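Local coordinates for arabinofuranosidase (Bifidobacterium longum, PDB 2Y2W), which cleaves terminal alpha-(1->5)-linked L-arabinofuranosyl residues from plant cell-wall arabinans and is also active on arabinoxylan, at residues D[263-275]-D[316-330]. Numbering follows the deposited sequence.
Sequences FGTWEKTVLTKAY and TVSDAADQAREANNG
The hydrogen bond across the contact comes from Asn-328, just past the end of its helix, whose ND2 gives a nearly straight bond (2.8 Å, 169°) to Thr-272 O, on a carbonyl lone pair and close to the amide's own plane. The same ND2 also donates to Ala-324 O at 2.9 Å, in the last turn of the helix before it. Two carbonyls thus hold the amide in place, and it lies almost parallel to the Tyr-275 ring, the planes 9° apart, with Asn-328 CB 3.7 Å from Tyr-275 CD2. Arg-325 covers one face of that ring: its CA makes a CH-pi contact 4.2 Å from the centroid. The Tyr-275 side chain lies alongside Arg-325, its CG swung anti to the backbone N, which carries the hydroxyl to Gly-330 CA and on to a hydrogen bond with Lys-332 O. Replacing Tyr-275 with an alanine would probably leave Arg-325 CA without its aromatic cover and Lys-332 O without this hydroxyl partner.

Helix 265-274 follows strand 249-252, and helix 307-327 leads from strand 280-287 to strand 335-341; they are neighbouring outer helices of the (beta/alpha)8 barrel of this family 51 enzyme. Segments 265-274 and 316-327 run roughly parallel, at 32°, and small residues let their axes approach to 8.2 Å.

Carbon contacts fill the seam. Ala-324 CB meets Leu-271 CB at 3.7 Å, and Leu-271 CD1 reaches over to Ala-321. Ala-320 CB packs on Glu-267 CB, while Glu-267 OE2 bonds to Ser-255 OG and OE1 takes a weak bond from Gly-264 N, the N-cap. The Phe-263 ring brings CE2 to Thr-316 CG2 (3.7 Å) and CE1 to Val-317 CG2. Apart from these, the bent Lys-268 chain lays CE against Gln-323 OE1, a close approach without a hydrogen bond.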
ATOM      1  N   PHE D 263      -7.892  22.854   3.238  1.00 39.66           N
ATOM      2  CA  PHE D 263      -7.770  23.471   4.564  1.00 39.27           C
ATOM      3  C   PHE D 263      -9.033  23.300   5.404  1.00 38.86           C
ATOM      4  O   PHE D 263     -10.149  23.486   4.911  1.00 38.84           O
ATOM      5  CB  PHE D 263      -7.417  24.956   4.432  1.00 39.37           C
ATOM      6  CG  PHE D 263      -7.081  25.627   5.737  1.00 39.65           C
ATOM      7  CD1 PHE D 263      -5.982  25.216   6.487  1.00 39.98           C
ATOM      8  CD2 PHE D 263      -7.851  26.688   6.205  1.00 39.92           C
ATOM      9  CE1 PHE D 263      -5.664  25.839   7.693  1.00 40.01           C
ATOM     10  CE2 PHE D 263      -7.540  27.323   7.407  1.00 39.90           C
ATOM     11  CZ  PHE D 263      -6.444  26.896   8.153  1.00 39.94           C
ATOM     12  N   GLY D 264      -8.842  22.933   6.669  1.00 38.29           N
ATOM     13  CA  GLY D 264      -9.953  22.691   7.584  1.00 37.55           C
ATOM     14  C   GLY D 264     -10.530  21.293   7.453  1.00 36.97           C
ATOM     15  O   GLY D 264     -10.558  20.535   8.423  1.00 36.91           O
ATOM     16  N   THR D 265     -10.986  20.954   6.248  1.00 36.37           N
ATOM     17  CA  THR D 265     -11.616  19.656   5.977  1.00 35.86           C
ATOM     18  C   THR D 265     -10.629  18.486   6.041  1.00 35.37           C
ATOM     19  O   THR D 265     -11.018  17.355   6.348  1.00 35.33           O
ATOM     20  CB  THR D 265     -12.345  19.645   4.615  1.00 35.85           C
ATOM     21  OG1 THR D 265     -11.476  20.162   3.600  1.00 36.17           O
ATOM     22  CG2 THR D 265     -13.606  20.499   4.674  1.00 36.01           C
ATOM     23  N   TRP D 266      -9.359  18.762   5.753  1.00 34.76           N
ATOM     24  CA  TRP D 266      -8.298  17.774   5.915  1.00 34.18           C
ATOM     25  C   TRP D 266      -8.202  17.369   7.379  1.00 33.79           C
ATOM     26  O   TRP D 266      -8.314  16.189   7.710  1.00 33.70           O
ATOM     27  CB  TRP D 266      -6.955  18.335   5.436  1.00 34.17           C
ATOM     28  CG  TRP D 266      -5.788  17.427   5.698  1.00 33.91           C
ATOM     29  CD1 TRP D 266      -5.066  17.324   6.855  1.00 33.62           C
ATOM     30  CD2 TRP D 266      -5.205  16.496   4.778  1.00 33.53           C
ATOM     31  NE1 TRP D 266      -4.073  16.385   6.714  1.00 33.43           N
ATOM     32  CE2 TRP D 266      -4.134  15.862   5.448  1.00 33.45           C
ATOM     33  CE3 TRP D 266      -5.483  16.135   3.452  1.00 33.26           C
ATOM     34  CZ2 TRP D 266      -3.341  14.886   4.837  1.00 33.24           C
ATOM     35  CZ3 TRP D 266      -4.693  15.165   2.845  1.00 32.98           C
ATOM     36  CH2 TRP D 266      -3.634  14.554   3.538  1.00 32.94           C
ATOM     37  N   GLU D 267      -8.006  18.364   8.241  1.00 33.33           N
ATOM     38  CA  GLU D 267      -7.879  18.160   9.681  1.00 32.95           C
ATOM     39  C   GLU D 267      -9.092  17.446  10.268  1.00 32.83           C
ATOM     40  O   GLU D 267      -8.943  16.512  11.051  1.00 32.80           O
ATOM     41  CB  GLU D 267      -7.658  19.497  10.394  1.00 32.88           C
ATOM     42  CG  GLU D 267      -6.273  20.116  10.185  1.00 32.48           C
ATOM     43  CD  GLU D 267      -6.136  20.890   8.881  1.00 32.23           C
ATOM     44  OE1 GLU D 267      -7.100  20.950   8.086  1.00 32.37           O
ATOM     45  OE2 GLU D 267      -5.045  21.447   8.649  1.00 32.06           O
ATOM     46  N   LYS D 268     -10.288  17.876   9.873  1.00 32.64           N
ATOM     47  CA  LYS D 268     -11.520  17.279  10.376  1.00 32.54           C
ATOM     48  C   LYS D 268     -11.584  15.781  10.088  1.00 32.21           C
ATOM     49  O   LYS D 268     -11.794  14.984  11.000  1.00 32.16           O
ATOM     50  CB  LYS D 268     -12.744  17.988   9.798  1.00 32.69           C
ATOM     51  CG  LYS D 268     -14.010  17.805  10.625  1.00 33.44           C
ATOM     52  CD  LYS D 268     -15.064  18.868  10.317  1.00 35.07           C
ATOM     53  CE  LYS D 268     -14.666  20.252  10.842  1.00 35.85           C
ATOM     54  NZ  LYS D 268     -13.782  21.002   9.900  1.00 36.60           N
ATOM     55  N   THR D 269     -11.382  15.410   8.825  1.00 31.86           N
ATOM     56  CA  THR D 269     -11.447  14.012   8.399  1.00 31.47           C
ATOM     57  C   THR D 269     -10.359  13.165   9.066  1.00 31.24           C
ATOM     58  O   THR D 269     -10.645  12.095   9.611  1.00 31.10           O
ATOM     59  CB  THR D 269     -11.343  13.887   6.863  1.00 31.48           C
ATOM     60  OG1 THR D 269     -12.281  14.775   6.246  1.00 31.33           O
ATOM     61  CG2 THR D 269     -11.636  12.459   6.410  1.00 31.48           C
ATOM     62  N   VAL D 270      -9.125  13.662   9.028  1.00 30.95           N
ATOM     63  CA  VAL D 270      -7.966  12.944   9.562  1.00 30.64           C
ATOM     64  C   VAL D 270      -8.054  12.758  11.080  1.00 30.51           C
ATOM     65  O   VAL D 270      -7.907  11.639  11.580  1.00 30.48           O
ATOM     66  CB  VAL D 270      -6.634  13.634   9.144  1.00 30.68           C
ATOM     67  CG1 VAL D 270      -5.450  13.144   9.983  1.00 30.54           C
ATOM     68  CG2 VAL D 270      -6.371  13.412   7.661  1.00 30.48           C
ATOM     69  N   LEU D 271      -8.314  13.847  11.800  1.00 30.37           N
ATOM     70  CA  LEU D 271      -8.360  13.803  13.262  1.00 30.25           C
ATOM     71  C   LEU D 271      -9.559  13.025  13.809  1.00 30.23           C
ATOM     72  O   LEU D 271      -9.438  12.370  14.836  1.00 30.37           O
ATOM     73  CB  LEU D 271      -8.295  15.212  13.870  1.00 30.09           C
ATOM     74  CG  LEU D 271      -7.050  16.065  13.582  1.00 29.98           C
ATOM     75  CD1 LEU D 271      -7.207  17.460  14.168  1.00 29.82           C
ATOM     76  CD2 LEU D 271      -5.763  15.411  14.085  1.00 29.98           C
ATOM     77  N   THR D 272     -10.698  13.084  13.122  1.00 30.25           N
ATOM     78  CA  THR D 272     -11.897  12.353  13.550  1.00 30.39           C
ATOM     79  C   THR D 272     -11.649  10.844  13.618  1.00 30.54           C
ATOM     80  O   THR D 272     -12.041  10.191  14.587  1.00 30.58           O
ATOM     81  CB  THR D 272     -13.122  12.657  12.639  1.00 30.42           C
ATOM     82  OG1 THR D 272     -13.438  14.052  12.714  1.00 30.26           O
ATOM     83  CG2 THR D 272     -14.347  11.853  13.065  1.00 30.34           C
ATOM     84  N   LYS D 273     -10.985  10.303  12.599  1.00 30.75           N
ATOM     85  CA  LYS D 273     -10.717   8.869  12.528  1.00 30.91           C
ATOM     86  C   LYS D 273      -9.608   8.431  13.483  1.00 30.97           C
ATOM     87  O   LYS D 273      -9.760   7.441  14.201  1.00 31.09           O
ATOM     88  CB  LYS D 273     -10.384   8.448  11.092  1.00 30.92           C
ATOM     89  CG  LYS D 273     -10.436   6.942  10.863  1.00 31.26           C
ATOM     90  CD  LYS D 273     -10.519   6.607   9.385  1.00 32.09           C
ATOM     91  CE  LYS D 273     -10.670   5.109   9.167  1.00 32.63           C
ATOM     92  NZ  LYS D 273     -10.809   4.770   7.720  1.00 32.79           N
ATOM     93  N   ALA D 274      -8.506   9.175  13.500  1.00 31.06           N
ATOM     94  CA  ALA D 274      -7.316   8.766  14.245  1.00 31.08           C
ATOM     95  C   ALA D 274      -7.216   9.388  15.641  1.00 31.17           C
ATOM     96  O   ALA D 274      -6.172   9.290  16.290  1.00 31.30           O
ATOM     97  CB  ALA D 274      -6.066   9.066  13.433  1.00 30.98           C
ATOM     98  N   TYR D 275      -8.308  10.001  16.100  1.00 31.19           N
ATOM     99  CA  TYR D 275      -8.327  10.759  17.359  1.00 31.27           C
ATOM    100  C   TYR D 275      -7.639  10.078  18.543  1.00 31.42           C
ATOM    101  O   TYR D 275      -6.735  10.657  19.150  1.00 31.42           O
ATOM    102  CB  TYR D 275      -9.762  11.166  17.738  1.00 31.20           C
ATOM    103  CG  TYR D 275      -9.888  11.696  19.152  1.00 31.04           C
ATOM    104  CD1 TYR D 275      -9.406  12.960  19.491  1.00 30.61           C
ATOM    105  CD2 TYR D 275     -10.477  10.924  20.153  1.00 31.14           C
ATOM    106  CE1 TYR D 275      -9.511  13.440  20.791  1.00 30.83           C
ATOM    107  CE2 TYR D 275     -10.584  11.393  21.453  1.00 30.82           C
ATOM    108  CZ  TYR D 275     -10.100  12.650  21.767  1.00 30.93           C
ATOM    109  OH  TYR D 275     -10.214  13.114  23.055  1.00 30.78           O
ATOM    110  N   THR D 316      -9.132  28.098  13.017  1.00 36.04           N
ATOM    111  CA  THR D 316      -9.752  27.118  12.125  1.00 35.98           C
ATOM    112  C   THR D 316      -9.305  25.687  12.430  1.00 35.98           C
ATOM    113  O   THR D 316     -10.126  24.763  12.435  1.00 36.01           O
ATOM    114  CB  THR D 316      -9.467  27.448  10.638  1.00 35.96           C
ATOM    115  OG1 THR D 316      -9.648  28.849  10.413  1.00 35.96           O
ATOM    116  CG2 THR D 316     -10.399  26.672   9.716  1.00 35.92           C
ATOM    117  N   VAL D 317      -8.010  25.510  12.679  1.00 35.82           N
ATOM    118  CA  VAL D 317      -7.460  24.187  12.987  1.00 35.72           C
ATOM    119  C   VAL D 317      -7.954  23.698  14.351  1.00 35.73           C
ATOM    120  O   VAL D 317      -8.314  22.528  14.501  1.00 35.59           O
ATOM    121  CB  VAL D 317      -5.912  24.173  12.902  1.00 35.67           C
ATOM    122  CG1 VAL D 317      -5.346  22.845  13.393  1.00 35.62           C
ATOM    123  CG2 VAL D 317      -5.463  24.432  11.474  1.00 35.40           C
ATOM    124  N   SER D 318      -7.985  24.604  15.328  1.00 35.81           N
ATOM    125  CA  SER D 318      -8.510  24.303  16.660  1.00 35.97           C
ATOM    126  C   SER D 318      -9.958  23.828  16.601  1.00 36.07           C
ATOM    127  O   SER D 318     -10.318  22.830  17.231  1.00 36.01           O
ATOM    128  CB  SER D 318      -8.404  25.526  17.569  1.00 35.89           C
ATOM    129  OG  SER D 318      -7.060  25.958  17.679  1.00 36.37           O
ATOM    130  N   ASP D 319     -10.778  24.546  15.836  1.00 36.23           N
ATOM    131  CA  ASP D 319     -12.186  24.205  15.657  1.00 36.41           C
ATOM    132  C   ASP D 319     -12.336  22.827  15.014  1.00 36.40           C
ATOM    133  O   ASP D 319     -13.222  22.049  15.384  1.00 36.40           O
ATOM    134  CB  ASP D 319     -12.877  25.278  14.813  1.00 36.59           C
ATOM    135  CG  ASP D 319     -14.358  25.014  14.626  1.00 37.22           C
ATOM    136  OD1 ASP D 319     -15.098  24.979  15.637  1.00 38.31           O
ATOM    137  OD2 ASP D 319     -14.783  24.850  13.462  1.00 37.83           O
ATOM    138  N   ALA D 320     -11.457  22.538  14.055  1.00 36.46           N
ATOM    139  CA  ALA D 320     -11.392  21.229  13.407  1.00 36.45           C
ATOM    140  C   ALA D 320     -10.963  20.143  14.393  1.00 36.46           C
ATOM    141  O   ALA D 320     -11.505  19.036  14.378  1.00 36.43           O
ATOM    142  CB  ALA D 320     -10.447  21.278  12.215  1.00 36.37           C
ATOM    143  N   ALA D 321      -9.994  20.473  15.245  1.00 36.52           N
ATOM    144  CA  ALA D 321      -9.529  19.571  16.296  1.00 36.72           C
ATOM    145  C   ALA D 321     -10.589  19.355  17.380  1.00 36.90           C
ATOM    146  O   ALA D 321     -10.705  18.254  17.926  1.00 36.89           O
ATOM    147  CB  ALA D 321      -8.238  20.091  16.907  1.00 36.63           C
ATOM    148  N   ASP D 322     -11.356  20.406  17.677  1.00 37.07           N
ATOM    149  CA  ASP D 322     -12.442  20.340  18.658  1.00 37.31           C
ATOM    150  C   ASP D 322     -13.564  19.418  18.201  1.00 37.35           C
ATOM    151  O   ASP D 322     -14.068  18.613  18.988  1.00 37.35           O
ATOM    152  CB  ASP D 322     -13.013  21.735  18.945  1.00 37.44           C
ATOM    153  CG  ASP D 322     -12.105  22.577  19.828  1.00 37.94           C
ATOM    154  OD1 ASP D 322     -11.215  22.012  20.500  1.00 38.28           O
ATOM    155  OD2 ASP D 322     -12.287  23.814  19.850  1.00 38.35           O
ATOM    156  N   GLN D 323     -13.948  19.538  16.931  1.00 37.42           N
ATOM    157  CA  GLN D 323     -15.037  18.734  16.374  1.00 37.41           C
ATOM    158  C   GLN D 323     -14.687  17.254  16.272  1.00 37.22           C
ATOM    159  O   GLN D 323     -15.578  16.402  16.273  1.00 37.13           O
ATOM    160  CB  GLN D 323     -15.496  19.277  15.017  1.00 37.52           C
ATOM    161  CG  GLN D 323     -16.358  20.531  15.117  1.00 38.27           C
ATOM    162  CD  GLN D 323     -17.417  20.605  14.031  1.00 39.31           C
ATOM    163  OE1 GLN D 323     -17.114  20.498  12.842  1.00 39.92           O
ATOM    164  NE2 GLN D 323     -18.670  20.797  14.437  1.00 39.43           N
ATOM    165  N   ALA D 324     -13.390  16.958  16.203  1.00 37.06           N
ATOM    166  CA  ALA D 324     -12.906  15.579  16.187  1.00 36.93           C
ATOM    167  C   ALA D 324     -13.072  14.918  17.558  1.00 36.81           C
ATOM    168  O   ALA D 324     -13.483  13.760  17.646  1.00 36.64           O
ATOM    169  CB  ALA D 324     -11.457  15.528  15.734  1.00 36.88           C
ATOM    170  N   ARG D 325     -12.757  15.664  18.616  1.00 36.77           N
ATOM    171  CA  ARG D 325     -12.927  15.190  19.988  1.00 36.81           C
ATOM    172  C   ARG D 325     -14.397  14.896  20.302  1.00 36.81           C
ATOM    173  O   ARG D 325     -14.726  13.816  20.800  1.00 36.74           O
ATOM    174  CB  ARG D 325     -12.354  16.201  20.988  1.00 36.82           C
ATOM    175  CG  ARG D 325     -12.588  15.833  22.461  1.00 37.29           C
ATOM    176  CD  ARG D 325     -12.205  16.957  23.426  1.00 37.82           C
ATOM    177  NE  ARG D 325     -12.798  18.242  23.062  1.00 38.22           N
ATOM    178  CZ  ARG D 325     -14.021  18.641  23.403  1.00 38.72           C
ATOM    179  NH1 ARG D 325     -14.812  17.858  24.125  1.00 38.59           N
ATOM    180  NH2 ARG D 325     -14.456  19.833  23.014  1.00 39.31           N
ATOM    181  N   GLU D 326     -15.273  15.853  19.999  1.00 36.82           N
ATOM    182  CA  GLU D 326     -16.703  15.716  20.298  1.00 36.98           C
ATOM    183  C   GLU D 326     -17.423  14.694  19.411  1.00 36.72           C
ATOM    184  O   GLU D 326     -18.465  14.167  19.795  1.00 36.78           O
ATOM    185  CB  GLU D 326     -17.413  17.081  20.304  1.00 37.11           C
ATOM    186  CG  GLU D 326     -17.231  17.926  19.048  1.00 38.04           C
ATOM    187  CD  GLU D 326     -17.262  19.434  19.319  1.00 39.38           C
ATOM    188  OE1 GLU D 326     -17.192  19.849  20.500  1.00 39.56           O
ATOM    189  OE2 GLU D 326     -17.350  20.209  18.339  1.00 39.59           O
ATOM    190  N   ALA D 327     -16.857  14.410  18.239  1.00 36.59           N
ATOM    191  CA  ALA D 327     -17.342  13.330  17.374  1.00 36.30           C
ATOM    192  C   ALA D 327     -17.021  11.959  17.965  1.00 36.24           C
ATOM    193  O   ALA D 327     -17.736  10.985  17.713  1.00 36.28           O
ATOM    194  CB  ALA D 327     -16.753  13.455  15.981  1.00 36.25           C
ATOM    195  N   ASN D 328     -15.938  11.894  18.741  1.00 36.05           N
ATOM    196  CA  ASN D 328     -15.516  10.668  19.418  1.00 35.94           C
ATOM    197  C   ASN D 328     -15.852  10.656  20.913  1.00 35.80           C
ATOM    198  O   ASN D 328     -15.345   9.810  21.659  1.00 35.71           O
ATOM    199  CB  ASN D 328     -14.011  10.457  19.228  1.00 36.02           C
ATOM    200  CG  ASN D 328     -13.653  10.006  17.827  1.00 36.34           C
ATOM    201  OD1 ASN D 328     -13.880   8.853  17.455  1.00 37.13           O
ATOM    202  ND2 ASN D 328     -13.081  10.910  17.044  1.00 36.19           N
ATOM    203  N   ASN D 329     -16.701  11.593  21.342  1.00 35.58           N
ATOM    204  CA  ASN D 329     -17.021  11.794  22.763  1.00 35.39           C
ATOM    205  C   ASN D 329     -15.773  11.748  23.647  1.00 35.18           C
ATOM    206  O   ASN D 329     -15.803  11.231  24.766  1.00 35.22           O
ATOM    207  CB  ASN D 329     -18.066  10.777  23.245  1.00 35.49           C
ATOM    208  CG  ASN D 329     -19.437  11.005  22.632  1.00 35.72           C
ATOM    209  OD1 ASN D 329     -19.934  12.132  22.579  1.00 36.06           O
ATOM    210  ND2 ASN D 329     -20.062   9.926  22.179  1.00 35.84           N
ATOM    211  N   GLY D 330     -14.679  12.295  23.125  1.00 34.95           N
ATOM    212  CA  GLY D 330     -13.378  12.218  23.775  1.00 34.60           C
ATOM    213  C   GLY D 330     -13.248  13.127  24.975  1.00 34.37           C
ATOM    214  O   GLY D 330     -14.014  14.080  25.134  1.00 34.42           O
TER